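Local coordinates for aromatic amino acid aminotransferase I (PDB 6HNB), which probably transfers the amino group of aromatic amino acids to 2-oxoglutarate, using pyridoxal 5'-phosphate as cofactor, at residues 160-165 with 183-188. Numbering follows the deposited sequence.
Sequences LVEEYT and VTMDEF
Val183 and Glu162 pair in parallel within the mixed sheet of a class I aminotransferase, where strands 158-162 and 179-186 are joined through helix 167-175 in a beta-alpha-beta crossover. The example illustrates how a side chain can carry on the pairing once a strand has ended. Two backbone bonds flank Glu162: Val183 N gives to Val161 O at 2.7 Å, and Glu163 N makes a weak bond to Val183 O. After Glu163 the chain turns away from the strand, and the carboxylate of Glu163 takes the place of a backbone acceptor: OE1 receives Met185 N at 2.8 Å in a nearly straight bond (167°). With CG anti to the backbone N (chi1 151°) and the chain extended beyond it, Glu163 reaches along 183-188.

Apolar contacts are modest. Leu160 CB meets Val183 CG2 at 3.9 Å, while Met185 lays SD 3.7 Å from Glu162 CB and near the edge of the Tyr164 ring. The carboxylate of Glu162 leads elsewhere, to Thr212, Ile213 and Gln217, and its side chain lies about 7 Å from that of the cofactor-binding Asn218. One water donates to both Glu163 OE1, at 2.6 Å, and Met185 O, at 2.9 Å.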
ATOM      1  N   LEU A 160      -6.676 -21.353 -10.134  1.00 18.01           N
ATOM      2  CA  LEU A 160      -6.279 -21.691 -11.518  1.00 19.22           C
ATOM      3  C   LEU A 160      -5.517 -20.476 -12.044  1.00 17.84           C
ATOM      4  O   LEU A 160      -6.007 -19.365 -11.800  1.00 15.67           O
ATOM      5  CB  LEU A 160      -7.527 -21.979 -12.356  1.00 19.85           C
ATOM      6  CG  LEU A 160      -8.387 -23.173 -11.921  1.00 23.18           C
ATOM      7  CD1 LEU A 160      -9.536 -23.402 -12.883  1.00 23.20           C
ATOM      8  CD2 LEU A 160      -7.566 -24.443 -11.835  1.00 25.38           C
ATOM      9  N   VAL A 161      -4.381 -20.688 -12.701  1.00 16.46           N
ATOM     10  CA  VAL A 161      -3.587 -19.612 -13.366  1.00 17.51           C
ATOM     11  C   VAL A 161      -3.267 -20.053 -14.795  1.00 18.76           C
ATOM     12  O   VAL A 161      -3.337 -21.256 -15.082  1.00 17.59           O
ATOM     13  CB  VAL A 161      -2.290 -19.268 -12.606  1.00 19.10           C
ATOM     14  CG1 VAL A 161      -2.540 -18.825 -11.165  1.00 19.64           C
ATOM     15  CG2 VAL A 161      -1.287 -20.415 -12.630  1.00 18.72           C
ATOM     16  N   GLU A 162      -2.992 -19.083 -15.665  1.00 17.67           N
ATOM     17  CA  GLU A 162      -2.465 -19.305 -17.027  1.00 17.39           C
ATOM     18  C   GLU A 162      -1.122 -20.043 -16.888  1.00 17.73           C
ATOM     19  O   GLU A 162      -0.326 -19.754 -15.975  1.00 18.24           O
ATOM     20  CB  GLU A 162      -2.405 -17.969 -17.767  1.00 16.20           C
ATOM     21  CG  GLU A 162      -3.792 -17.419 -18.078  1.00 16.37           C
ATOM     22  CD  GLU A 162      -3.968 -15.911 -18.229  1.00 15.84           C
ATOM     23  OE1 GLU A 162      -3.262 -15.141 -17.539  1.00 15.72           O
ATOM     24  OE2 GLU A 162      -4.853 -15.518 -19.023  1.00 15.27           O
ATOM     25  N   GLU A 163      -0.898 -20.986 -17.786  1.00 17.70           N
ATOM     26  CA  GLU A 163       0.226 -21.950 -17.806  1.00 19.38           C
ATOM     27  C   GLU A 163       1.535 -21.169 -17.768  1.00 18.32           C
ATOM     28  O   GLU A 163       2.516 -21.628 -17.157  1.00 17.81           O
ATOM     29  CB  GLU A 163      -0.051 -22.788 -19.060  1.00 22.62           C
ATOM     30  CG  GLU A 163       1.135 -23.355 -19.734  1.00 27.33           C
ATOM     31  CD  GLU A 163       0.790 -24.405 -20.765  1.00 27.33           C
ATOM     32  OE1 GLU A 163      -0.076 -24.152 -21.662  1.00 22.96           O
ATOM     33  OE2 GLU A 163       1.418 -25.451 -20.680  1.00 33.59           O
ATOM     34  N   TYR A 164       1.550 -20.038 -18.453  1.00 16.69           N
ATOM     35  CA  TYR A 164       2.639 -19.042 -18.439  1.00 16.66           C
ATOM     36  C   TYR A 164       2.020 -17.727 -17.958  1.00 16.40           C
ATOM     37  O   TYR A 164       0.997 -17.314 -18.572  1.00 15.64           O
ATOM     38  CB  TYR A 164       3.211 -18.835 -19.841  1.00 16.29           C
ATOM     39  CG  TYR A 164       3.833 -20.064 -20.431  1.00 18.31           C
ATOM     40  CD1 TYR A 164       5.149 -20.380 -20.139  1.00 18.12           C
ATOM     41  CD2 TYR A 164       3.110 -20.923 -21.253  1.00 17.73           C
ATOM     42  CE1 TYR A 164       5.748 -21.515 -20.660  1.00 18.86           C
ATOM     43  CE2 TYR A 164       3.702 -22.056 -21.781  1.00 19.29           C
ATOM     44  CZ  TYR A 164       5.024 -22.362 -21.479  1.00 18.94           C
ATOM     45  OH  TYR A 164       5.641 -23.472 -22.012  1.00 18.65           O
ATOM     46  N   THR A 165       2.588 -17.098 -16.927  1.00 15.39           N
ATOM     47  CA  THR A 165       1.942 -15.933 -16.293  1.00 15.78           C
ATOM     48  C   THR A 165       2.977 -15.112 -15.541  1.00 16.46           C
ATOM     49  O   THR A 165       4.164 -15.462 -15.562  1.00 16.18           O
ATOM     50  CB  THR A 165       0.740 -16.371 -15.448  1.00 16.06           C
ATOM     51  OG1 THR A 165      -0.004 -15.209 -15.089  1.00 15.96           O
ATOM     52  CG2 THR A 165       1.124 -17.134 -14.199  1.00 16.14           C
ATOM     53  N   VAL A 183      -3.345 -23.659 -16.270  1.00 20.10           N
ATOM     54  CA  VAL A 183      -4.391 -23.898 -17.298  1.00 20.23           C
ATOM     55  C   VAL A 183      -3.724 -23.816 -18.671  1.00 19.61           C
ATOM     56  O   VAL A 183      -3.042 -22.793 -18.972  1.00 18.33           O
ATOM     57  CB  VAL A 183      -5.518 -22.868 -17.152  1.00 20.21           C
ATOM     58  CG1 VAL A 183      -6.496 -22.955 -18.295  1.00 21.29           C
ATOM     59  CG2 VAL A 183      -6.241 -23.048 -15.833  1.00 21.66           C
ATOM     60  N   THR A 184      -3.985 -24.803 -19.525  1.00 20.04           N
ATOM     61  CA  THR A 184      -3.287 -24.954 -20.828  1.00 19.86           C
ATOM     62  C   THR A 184      -3.653 -23.794 -21.745  1.00 18.10           C
ATOM     63  O   THR A 184      -4.820 -23.423 -21.819  1.00 18.40           O
ATOM     64  CB  THR A 184      -3.593 -26.315 -21.455  1.00 22.75           C
ATOM     65  OG1 THR A 184      -3.175 -27.271 -20.480  1.00 24.72           O
ATOM     66  CG2 THR A 184      -2.863 -26.530 -22.765  1.00 22.70           C
ATOM     67  N   MET A 185      -2.664 -23.245 -22.431  1.00 19.58           N
ATOM     68  CA  MET A 185      -2.869 -22.136 -23.380  1.00 18.15           C
ATOM     69  C   MET A 185      -2.408 -22.612 -24.761  1.00 19.62           C
ATOM     70  O   MET A 185      -1.620 -23.578 -24.813  1.00 18.58           O
ATOM     71  CB  MET A 185      -2.059 -20.906 -22.960  1.00 18.62           C
ATOM     72  CG  MET A 185      -2.312 -20.440 -21.539  1.00 18.20           C
ATOM     73  SD  MET A 185      -1.043 -19.251 -21.012  1.00 17.77           S
ATOM     74  CE  MET A 185      -1.539 -17.757 -21.874  1.00 16.67           C
ATOM     75  N   ASP A 186      -2.895 -21.974 -25.825  1.00 17.93           N
ATOM     76  CA  ASP A 186      -2.247 -21.961 -27.162  1.00 18.08           C
ATOM     77  C   ASP A 186      -1.762 -20.528 -27.350  1.00 18.95           C
ATOM     78  O   ASP A 186      -1.654 -19.814 -26.319  1.00 17.29           O
ATOM     79  CB  ASP A 186      -3.156 -22.505 -28.272  1.00 18.01           C
ATOM     80  CG  ASP A 186      -4.382 -21.648 -28.525  1.00 17.86           C
ATOM     81  OD1 ASP A 186      -4.437 -20.541 -27.954  1.00 17.20           O
ATOM     82  OD2 ASP A 186      -5.311 -22.137 -29.182  1.00 16.85           O
ATOM     83  N   GLU A 187      -1.432 -20.110 -28.575  1.00 19.59           N
ATOM     84  CA  GLU A 187      -0.876 -18.757 -28.810  1.00 20.80           C
ATOM     85  C   GLU A 187      -1.947 -17.678 -28.586  1.00 19.48           C
ATOM     86  O   GLU A 187      -1.567 -16.493 -28.506  1.00 19.89           O
ATOM     87  CB  GLU A 187      -0.228 -18.661 -30.194  1.00 24.33           C
ATOM     88  CG  GLU A 187      -1.206 -18.798 -31.339  1.00 26.60           C
ATOM     89  CD  GLU A 187      -1.392 -20.193 -31.914  1.00 31.89           C
ATOM     90  OE1 GLU A 187      -1.502 -21.165 -31.120  1.00 29.97           O
ATOM     91  OE2 GLU A 187      -1.442 -20.295 -33.162  1.00 30.03           O
ATOM     92  N   PHE A 188      -3.223 -18.050 -28.478  1.00 18.22           N
ATOM     93  CA  PHE A 188      -4.360 -17.108 -28.331  1.00 17.00           C
ATOM     94  C   PHE A 188      -4.877 -17.089 -26.880  1.00 15.73           C
ATOM     95  O   PHE A 188      -5.831 -16.380 -26.602  1.00 14.84           O
ATOM     96  CB  PHE A 188      -5.459 -17.454 -29.348  1.00 19.46           C
ATOM     97  CG  PHE A 188      -4.973 -17.520 -30.776  1.00 19.67           C
ATOM     98  CD1 PHE A 188      -4.537 -16.374 -31.425  1.00 18.58           C
ATOM     99  CD2 PHE A 188      -4.934 -18.726 -31.466  1.00 21.76           C
ATOM    100  CE1 PHE A 188      -4.065 -16.436 -32.733  1.00 20.43           C
ATOM    101  CE2 PHE A 188      -4.501 -18.778 -32.785  1.00 20.10           C
ATOM    102  CZ  PHE A 188      -4.058 -17.639 -33.412  1.00 19.90           C
TER
HETATM  103  O   HOH W   1       1.097 -23.727 -23.917  1.00 36.14           O